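PDB 6XJ6: Pgp2 from Campylobacter jejuni subsp. jejuni, which probably trims peptidoglycan peptides as an LD-carboxypeptidase and binds peptidoglycan through a pocket on its NTF2 domain, directing helical cell shape. Local coordinates for residues K16-G21 against D171-L176; A178-W183 against S234-S239; L271-K274 against K280-I283. All blocks are in the same frame, centred on the assembly; numbering follows the deposited sequence. Where two conformers were deposited one is given.

Contact 1 (K16-G21 against D171-L176); sequences KNISLG and DQIASL
Gly21 CA and Ile173 CA are the nearest pair of CA atoms across the two segments, 8.2 Å apart. No hydrogen bond crosses this gap. Residues 171-176 are a length of helix 170-188. Residues 16-21 have no regular secondary structure, but Ile18 to Gly21 form a type I beta turn, closed by a 2.8 Å hydrogen bond from Gly21 N to Ile18 O. Gly21 has a phi of 121°. At its backbone angles a CB would be jammed against the carbonyl O of Leu20, which calls for glycine.

An Asx turn leads into this beta turn. Asn17 OD1 accepts from Ser19 N at 3.0 Å, and from Ser19 OG at 2.7 Å. Both donors lie in the carbonyl plane, and the hydroxyl uses a lone pair. One amide oxygen thus takes both the backbone N-H and the hydroxyl of Ser19, in the loop just ahead of strand 22-23. That strand pairs with strand 232-240 in the sheet on which helix 170-188 packs. The loop meets the helix just before the chain enters the sheet of the NTF2-like fold.

The contact itself is apolar and small. Ile18 and Ile173 face each other across the gap. The end methyl CD1 of Ile173 does the touching. It lies 3.8 Å from Ile18 CB. The same CD1 is 4.0 Å from Ile18 CD1. The chain of Ile173 is extended at its second torsion (chi2 -178°), which carries CD1 well out from the helix. In Ile18, CG1 lies between the two backbone branches (chi1 50°), and it too comes within 4.0 Å of Ile173 CD1. Gly21 C is 4.4 Å from the same Ile173 CD1. Ile173 is also covered by Ile13 of helix 6-13, by Ala168 and by Tyr250. Asp171 OD1 makes a salt bridge with Lys6 NZ.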
loop_
_atom_site.group_PDB
_atom_site.type_symbol
_atom_site.label_atom_id
_atom_site.label_comp_id
_atom_site.label_asym_id
_atom_site.label_seq_id
_atom_site.Cartn_x
_atom_site.Cartn_y
_atom_site.Cartn_z
ATOM N N LYS A 16 9.480 -17.530 -6.630
ATOM C CA LYS A 16 9.434 -16.748 -5.404
ATOM C C LYS A 16 8.021 -16.710 -4.837
ATOM O O LYS A 16 7.029 -16.748 -5.569
ATOM C CB LYS A 16 9.909 -15.324 -5.677
ATOM C CG LYS A 16 11.377 -15.248 -6.009
ATOM C CD LYS A 16 11.770 -13.901 -6.577
ATOM C CE LYS A 16 13.171 -13.939 -7.196
ATOM N NZ LYS A 16 13.316 -14.936 -8.304
ATOM N N ASN A 17 7.941 -16.638 -3.512
ATOM C CA ASN A 17 6.666 -16.458 -2.828
ATOM C C ASN A 17 6.348 -14.970 -2.852
ATOM O O ASN A 17 6.883 -14.193 -2.057
ATOM C CB ASN A 17 6.740 -16.983 -1.401
ATOM C CG ASN A 17 5.414 -16.887 -0.683
ATOM O OD1 ASN A 17 4.520 -16.150 -1.106
ATOM N ND2 ASN A 17 5.282 -17.616 0.415
ATOM N N ILE A 18 5.489 -14.574 -3.786
ATOM C CA ILE A 18 5.082 -13.186 -3.939
ATOM C C ILE A 18 3.677 -12.949 -3.389
ATOM O O ILE A 18 3.066 -11.915 -3.665
ATOM C CB ILE A 18 5.229 -12.701 -5.391
ATOM C CG1 ILE A 18 4.584 -13.668 -6.397
ATOM C CG2 ILE A 18 6.702 -12.530 -5.724
ATOM C CD1 ILE A 18 3.081 -13.832 -6.293
ATOM N N SER A 19 3.165 -13.884 -2.586
ATOM C CA SER A 19 1.769 -13.826 -2.154
ATOM C C SER A 19 1.462 -12.585 -1.321
ATOM O O SER A 19 0.311 -12.128 -1.301
ATOM C CB SER A 19 1.415 -15.097 -1.378
ATOM O OG SER A 19 2.183 -15.212 -0.193
ATOM N N LEU A 20 2.449 -12.046 -0.605
ATOM C CA LEU A 20 2.271 -10.802 0.136
ATOM C C LEU A 20 2.913 -9.616 -0.565
ATOM O O LEU A 20 3.062 -8.548 0.045
ATOM C CB LEU A 20 2.815 -10.937 1.556
ATOM C CG LEU A 20 2.152 -12.025 2.398
ATOM C CD1 LEU A 20 2.786 -12.091 3.779
ATOM C CD2 LEU A 20 0.642 -11.816 2.503
ATOM N N GLY A 21 3.270 -9.775 -1.830
ATOM C CA GLY A 21 3.916 -8.742 -2.612
ATOM C C GLY A 21 5.266 -9.193 -3.143
ATOM O O GLY A 21 5.839 -10.195 -2.719
ATOM N N ASP A 171 0.916 -13.978 -12.006
ATOM C CA ASP A 171 0.519 -13.458 -13.310
ATOM C C ASP A 171 0.098 -12.001 -13.216
ATOM O O ASP A 171 0.343 -11.217 -14.140
ATOM C CB ASP A 171 -0.624 -14.291 -13.884
ATOM C CG ASP A 171 -1.038 -13.832 -15.268
ATOM O OD1 ASP A 171 -0.338 -14.186 -16.242
ATOM O OD2 ASP A 171 -2.055 -13.109 -15.381
ATOM N N GLN A 172 -0.541 -11.624 -12.103
ATOM C CA GLN A 172 -0.994 -10.249 -11.915
ATOM C C GLN A 172 0.179 -9.306 -11.663
ATOM O O GLN A 172 0.220 -8.195 -12.202
ATOM C CB GLN A 172 -1.990 -10.189 -10.753
ATOM C CG GLN A 172 -3.316 -10.891 -11.039
ATOM C CD GLN A 172 -4.220 -11.027 -9.811
ATOM O OE1 GLN A 172 -3.845 -10.673 -8.690
ATOM N NE2 GLN A 172 -5.421 -11.551 -10.026
ATOM N N ILE A 173 1.136 -9.719 -10.829
ATOM C CA ILE A 173 2.309 -8.883 -10.606
ATOM C C ILE A 173 3.069 -8.687 -11.909
ATOM O O ILE A 173 3.496 -7.576 -12.237
ATOM C CB ILE A 173 3.193 -9.486 -9.500
ATOM C CG1 ILE A 173 2.463 -9.393 -8.160
ATOM C CG2 ILE A 173 4.563 -8.809 -9.466
ATOM C CD1 ILE A 173 3.252 -9.902 -6.991
ATOM N N ALA A 174 3.240 -9.764 -12.676
ATOM C CA ALA A 174 3.984 -9.671 -13.927
ATOM C C ALA A 174 3.277 -8.770 -14.931
ATOM O O ALA A 174 3.921 -7.957 -15.611
ATOM C CB ALA A 174 4.186 -11.066 -14.509
ATOM N N SER A 175 1.957 -8.912 -15.060
ATOM C CA SER A 175 1.233 -8.064 -15.999
ATOM C C SER A 175 1.279 -6.605 -15.563
ATOM O O SER A 175 1.429 -5.705 -16.398
ATOM C CB SER A 175 -0.207 -8.549 -16.165
ATOM O OG SER A 175 -0.985 -8.286 -15.012
ATOM N N LEU A 176 1.168 -6.349 -14.258
ATOM C CA LEU A 176 1.212 -4.971 -13.785
ATOM C C LEU A 176 2.583 -4.347 -14.012
ATOM O O LEU A 176 2.680 -3.168 -14.369
ATOM C CB LEU A 176 0.822 -4.899 -12.310
ATOM C CG LEU A 176 -0.673 -5.014 -12.003
ATOM C CD1 LEU A 176 -0.880 -5.073 -10.505
ATOM C CD2 LEU A 176 -1.467 -3.856 -12.600
#

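Contact 2 (A178-W183 against S234-S239); sequences ADLFTW and SDINIS
Ile236 CD1 is the atom that makes this contact. It lies 3.8 Å from Phe181 CZ. The neighbouring ring atom Phe181 CE2 is 3.9 Å from the same methyl. Leu180 CD2 adds a looser touch, at 4.4 Å from Ile236 CD1. All three pairs are apolar, and no hydrogen bond crosses between the segments.

Phe181 and Ile236 approach from opposing sides. Phe181 CG lies on the backbone N side (chi1 -79°), and the far end of its ring comes nearer the strand than its CB direction suggests. Ile236 has its second torsion near extended (chi2 166°), and its methyl is carried out to the ring. These reaches span backbones that stay far apart, with 10.3 Å between Leu180 CA and Ile236 CA.

Behind this first shell, Ala178 O accepts twice from Thr182. Thr182 N reaches it at 3.0 Å, and Thr182 OG1 at 2.8 Å. The two donors come from opposite faces of the carbonyl plane, with the hydroxyl 36° out of it. The hydroxyl is thereby tied to the turn of helix that carries Leu180 and Phe181. On the strand side, backbone bonds of Asn237 with Ser253, of Ile238 with Tyr22 and of Ser239 with Arg251 hold the strand in its sheet.

Helix 170-188 packs on the sheet. Leu177, about one turn before Leu180 and Phe181, also covers Ile236 and Ile238. Leu180 bears on Leu271 of strand 263-275, and Ile236 has Phe254 of strand 249-260 beside it.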
loop_
_atom_site.group_PDB
_atom_site.type_symbol
_atom_site.label_atom_id
_atom_site.label_comp_id
_atom_site.label_asym_id
_atom_site.label_seq_id
_atom_site.Cartn_x
_atom_site.Cartn_y
_atom_site.Cartn_z
ATOM N N ALA A 178 4.682 -5.108 -16.426
ATOM C CA ALA A 178 4.745 -4.797 -17.847
ATOM C C ALA A 178 3.939 -3.544 -18.164
ATOM O O ALA A 178 4.383 -2.696 -18.949
ATOM C CB ALA A 178 4.251 -5.989 -18.658
ATOM N N ASP A 179 2.755 -3.401 -17.556
ATOM C CA ASP A 179 1.962 -2.192 -17.754
ATOM C C ASP A 179 2.683 -0.966 -17.210
ATOM O O ASP A 179 2.675 0.102 -17.838
ATOM C CB ASP A 179 0.607 -2.333 -17.063
ATOM C CG ASP A 179 -0.334 -3.274 -17.783
ATOM O OD1 ASP A 179 -0.098 -3.584 -18.970
ATOM O OD2 ASP A 179 -1.335 -3.689 -17.151
ATOM N N LEU A 180 3.299 -1.096 -16.033
ATOM C CA LEU A 180 4.037 0.017 -15.442
ATOM C C LEU A 180 5.089 0.558 -16.404
ATOM O O LEU A 180 5.220 1.774 -16.579
ATOM C CB LEU A 180 4.695 -0.443 -14.144
ATOM C CG LEU A 180 5.507 0.605 -13.382
ATOM C CD1 LEU A 180 4.590 1.654 -12.775
ATOM C CD2 LEU A 180 6.342 -0.058 -12.313
ATOM N N PHE A 181 5.875 -0.333 -17.018
ATOM C CA PHE A 181 6.934 0.132 -17.907
ATOM C C PHE A 181 6.390 0.600 -19.252
ATOM O O PHE A 181 7.024 1.429 -19.916
ATOM C CB PHE A 181 8.023 -0.936 -18.034
ATOM C CG PHE A 181 8.937 -0.954 -16.854
ATOM C CD1 PHE A 181 10.019 -0.094 -16.793
ATOM C CD2 PHE A 181 8.673 -1.765 -15.771
ATOM C CE1 PHE A 181 10.842 -0.070 -15.690
ATOM C CE2 PHE A 181 9.492 -1.743 -14.659
ATOM C CZ PHE A 181 10.579 -0.894 -14.620
ATOM N N THR A 182 5.219 0.101 -19.658
ATOM C CA THR A 182 4.564 0.611 -20.857
ATOM C C THR A 182 4.036 2.017 -20.615
ATOM O O THR A 182 4.161 2.898 -21.477
ATOM C CB THR A 182 3.424 -0.329 -21.252
ATOM O OG1 THR A 182 3.947 -1.650 -21.480
ATOM C CG2 THR A 182 2.716 0.161 -22.518
ATOM N N TRP A 183 3.454 2.240 -19.436
ATOM C CA TRP A 183 3.027 3.574 -19.031
ATOM C C TRP A 183 4.218 4.523 -18.937
ATOM O O TRP A 183 4.147 5.668 -19.401
ATOM C CB TRP A 183 2.299 3.428 -17.694
ATOM C CG TRP A 183 2.004 4.669 -16.887
ATOM C CD1 TRP A 183 0.994 5.567 -17.084
ATOM C CD2 TRP A 183 2.689 5.089 -15.707
ATOM N NE1 TRP A 183 1.030 6.535 -16.114
ATOM C CE2 TRP A 183 2.061 6.262 -15.252
ATOM C CE3 TRP A 183 3.781 4.587 -14.992
ATOM C CZ2 TRP A 183 2.486 6.943 -14.112
ATOM C CZ3 TRP A 183 4.209 5.265 -13.870
ATOM C CH2 TRP A 183 3.562 6.433 -13.440
ATOM N N SER A 234 13.329 2.683 -9.795
ATOM C CA SER A 234 14.084 1.767 -8.954
ATOM C C SER A 234 13.309 1.515 -7.670
ATOM O O SER A 234 12.309 2.178 -7.380
ATOM C CB SER A 234 15.493 2.294 -8.664
ATOM O OG SER A 234 15.455 3.481 -7.903
ATOM N N ASP A 235 13.773 0.528 -6.909
ATOM C CA ASP A 235 13.180 0.164 -5.621
ATOM C C ASP A 235 11.681 -0.111 -5.754
ATOM O O ASP A 235 10.862 0.395 -4.990
ATOM C CB ASP A 235 13.463 1.235 -4.563
ATOM C CG ASP A 235 13.163 0.762 -3.146
ATOM O OD1 ASP A 235 13.225 -0.457 -2.886
ATOM O OD2 ASP A 235 12.861 1.619 -2.288
ATOM N N ILE A 236 11.317 -0.929 -6.735
ATOM C CA ILE A 236 9.906 -1.181 -7.014
ATOM C C ILE A 236 9.357 -2.202 -6.028
ATOM O O ILE A 236 9.896 -3.308 -5.887
ATOM C CB ILE A 236 9.705 -1.652 -8.459
ATOM C CG1 ILE A 236 10.191 -0.580 -9.438
ATOM C CG2 ILE A 236 8.223 -1.947 -8.718
ATOM C CD1 ILE A 236 10.329 -1.094 -10.859
ATOM N N ASN A 237 8.271 -1.824 -5.349
ATOM C CA ASN A 237 7.526 -2.706 -4.462
ATOM C C ASN A 237 6.094 -2.763 -4.958
ATOM O O ASN A 237 5.456 -1.718 -5.124
ATOM C CB ASN A 237 7.499 -2.161 -3.038
ATOM C CG ASN A 237 8.861 -2.120 -2.393
ATOM O OD1 ASN A 237 9.697 -2.994 -2.630
ATOM N ND2 ASN A 237 9.085 -1.125 -1.542
ATOM N N ILE A 238 5.604 -3.971 -5.201
ATOM C CA ILE A 238 4.230 -4.189 -5.630
ATOM C C ILE A 238 3.553 -5.045 -4.578
ATOM O O ILE A 238 4.083 -6.093 -4.187
ATOM C CB ILE A 238 4.170 -4.833 -7.027
ATOM C CG1 ILE A 238 4.737 -3.843 -8.046
ATOM C CG2 ILE A 238 2.744 -5.237 -7.384
ATOM C CD1 ILE A 238 4.716 -4.326 -9.463
ATOM N N SER A 239 2.393 -4.586 -4.103
ATOM C CA SER A 239 1.732 -5.249 -3.000
ATOM C C SER A 239 0.244 -5.429 -3.260
ATOM O O SER A 239 -0.409 -4.528 -3.799
ATOM C CB SER A 239 1.889 -4.395 -1.739
ATOM O OG SER A 239 3.251 -4.095 -1.489
#

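Contact 3 (L271-K274 against K280-I283); sequences LYVK and KMKI
The flat peptide groups of Lys274 and Lys282 bond to each other as an antiparallel hydrogen-bonded pair. Lys274 N donates to Lys282 O at 3.0 Å, with an angle of 162° at the hydrogen. The return bond runs from Lys282 N to Lys274 O at 2.9 Å and lies nearly along the C=O axis. The next pair, Val273 with Ile283, is non-hydrogen-bonded. There Val273 CA makes a bent CA-H...O contact with Lys282 O, at 3.3 Å. The Tyr272 side chain is directed away from strand 281-283 and touches Ala285, Arg251 and Asn103.

One face of the sheet carries Val273 and Ile283. Val273 CG1 sits 4.0 Å from Ile283 CG1. The same methyl is 3.9 Å from Met281 CG, where the two side chains cross obliquely. Leu271 CD1 extends the apolar patch, at 4.2 Å from Ile283 CD1. Helix 170-188 covers these groups through Leu176, Leu180 and Trp183.

The other face carries the two lysines. Their stems touch, with Lys274 CG 4.0 Å from Lys282 CB. CG of Lys274 lies between its backbone N and carbonyl carbon (chi1 64°), and the chain is straight beyond. Their amines find separate partners. Lys274 NZ makes salt bridges with Asp200 and Glu203, while Lys282 NZ bonds to Ser197 O.

The short strand segments run at 131° to each other, well off antiparallel, so the pair is twisted. The arrangement is a beta hairpin of strands 263-275 and 281-283, in the curved antiparallel sheet of an NTF2-like domain.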
loop_
_atom_site.group_PDB
_atom_site.type_symbol
_atom_site.label_atom_id
_atom_site.label_comp_id
_atom_site.label_asym_id
_atom_site.label_seq_id
_atom_site.Cartn_x
_atom_site.Cartn_y
_atom_site.Cartn_z
ATOM N N LEU A 271 1.534 4.429 -6.938
ATOM C CA LEU A 271 0.306 4.221 -7.686
ATOM C C LEU A 271 -0.576 3.254 -6.913
ATOM O O LEU A 271 -0.099 2.224 -6.425
ATOM C CB LEU A 271 0.591 3.629 -9.070
ATOM C CG LEU A 271 1.536 4.398 -9.994
ATOM C CD1 LEU A 271 1.764 3.622 -11.278
ATOM C CD2 LEU A 271 0.994 5.778 -10.306
ATOM N N TYR A 272 -1.851 3.590 -6.799
ATOM C CA TYR A 272 -2.878 2.667 -6.336
ATOM C C TYR A 272 -3.681 2.285 -7.568
ATOM O O TYR A 272 -4.205 3.161 -8.256
ATOM C CB TYR A 272 -3.755 3.327 -5.264
ATOM C CG TYR A 272 -2.966 3.640 -4.009
ATOM C CD1 TYR A 272 -2.218 4.804 -3.913
ATOM C CD2 TYR A 272 -2.914 2.743 -2.952
ATOM C CE1 TYR A 272 -1.459 5.078 -2.799
ATOM C CE2 TYR A 272 -2.157 3.014 -1.818
ATOM C CZ TYR A 272 -1.431 4.180 -1.753
ATOM O OH TYR A 272 -0.665 4.449 -0.646
ATOM N N VAL A 273 -3.735 0.989 -7.875
ATOM C CA VAL A 273 -4.265 0.530 -9.149
ATOM C C VAL A 273 -5.238 -0.621 -8.942
ATOM O O VAL A 273 -5.225 -1.311 -7.924
ATOM C CB VAL A 273 -3.139 0.095 -10.124
ATOM C CG1 VAL A 273 -2.063 1.170 -10.235
ATOM C CG2 VAL A 273 -2.516 -1.242 -9.702
ATOM N N LYS A 274 -6.090 -0.822 -9.938
ATOM C CA LYS A 274 -6.835 -2.058 -10.083
ATOM C C LYS A 274 -6.446 -2.706 -11.405
ATOM O O LYS A 274 -5.853 -2.070 -12.280
ATOM C CB LYS A 274 -8.349 -1.816 -10.047
ATOM C CG LYS A 274 -8.869 -0.984 -11.198
ATOM C CD LYS A 274 -10.364 -0.763 -11.098
ATOM C CE LYS A 274 -10.827 0.186 -12.175
ATOM N NZ LYS A 274 -12.267 0.539 -12.043
ATOM N N LYS A 280 -5.772 -5.213 -17.567
ATOM C CA LYS A 280 -4.908 -4.053 -17.733
ATOM C C LYS A 280 -4.921 -3.182 -16.484
ATOM O O LYS A 280 -5.958 -3.025 -15.831
ATOM C CB LYS A 280 -5.356 -3.208 -18.928
ATOM C CG LYS A 280 -4.462 -2.015 -19.204
ATOM C CD LYS A 280 -4.866 -1.287 -20.479
ATOM C CE LYS A 280 -3.884 -0.170 -20.795
ATOM N NZ LYS A 280 -4.049 0.382 -22.161
ATOM N N MET A 281 -3.762 -2.598 -16.182
ATOM C CA MET A 281 -3.629 -1.669 -15.068
ATOM C C MET A 281 -4.480 -0.428 -15.292
ATOM O O MET A 281 -4.448 0.182 -16.365
ATOM C CB MET A 281 -2.168 -1.239 -14.950
ATOM C CG MET A 281 -1.906 -0.265 -13.817
ATOM S SD MET A 281 -0.166 0.133 -13.612
ATOM C CE MET A 281 0.065 1.306 -14.933
ATOM N N LYS A 282 -5.219 -0.035 -14.257
ATOM C CA LYS A 282 -5.951 1.225 -14.246
ATOM C C LYS A 282 -5.604 1.958 -12.961
ATOM O O LYS A 282 -5.883 1.459 -11.865
ATOM C CB LYS A 282 -7.459 0.989 -14.343
ATOM C CG LYS A 282 -7.911 0.494 -15.707
ATOM C CD LYS A 282 -7.747 1.565 -16.779
ATOM C CE LYS A 282 -8.336 1.117 -18.099
ATOM N NZ LYS A 282 -8.339 2.211 -19.109
ATOM N N ILE A 283 -5.008 3.138 -13.100
ATOM C CA ILE A 283 -4.546 3.919 -11.957
ATOM C C ILE A 283 -5.737 4.620 -11.316
ATOM O O ILE A 283 -6.514 5.303 -11.995
ATOM C CB ILE A 283 -3.475 4.928 -12.402
ATOM C CG1 ILE A 283 -2.238 4.186 -12.916
ATOM C CG2 ILE A 283 -3.103 5.872 -11.256
ATOM C CD1 ILE A 283 -1.316 5.042 -13.734
#

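Contacts 1 and 2 both use helix 170-188, in successive stretches, while contact 3 lies within the sheet under it. Contacts 1 and 3 are buried; contact 2 is only partly so. Contacts 1 and 2 are small and apolar, a loop and a strand each packing on the helix. Contact 3 buries about three times as much and adds backbone hydrogen bonds. The three share one interior: Leu176 CD2 lies 3.6 Å from Met281 CB, and Leu180 CD1 lies 3.8 Å from Leu271 CD1. Asp179 OD2 adds a polar tie from the helix, a probable hydrogen bond of 2.8 Å with Met281 N. None of the contacts lies at the predicted catalytic residues.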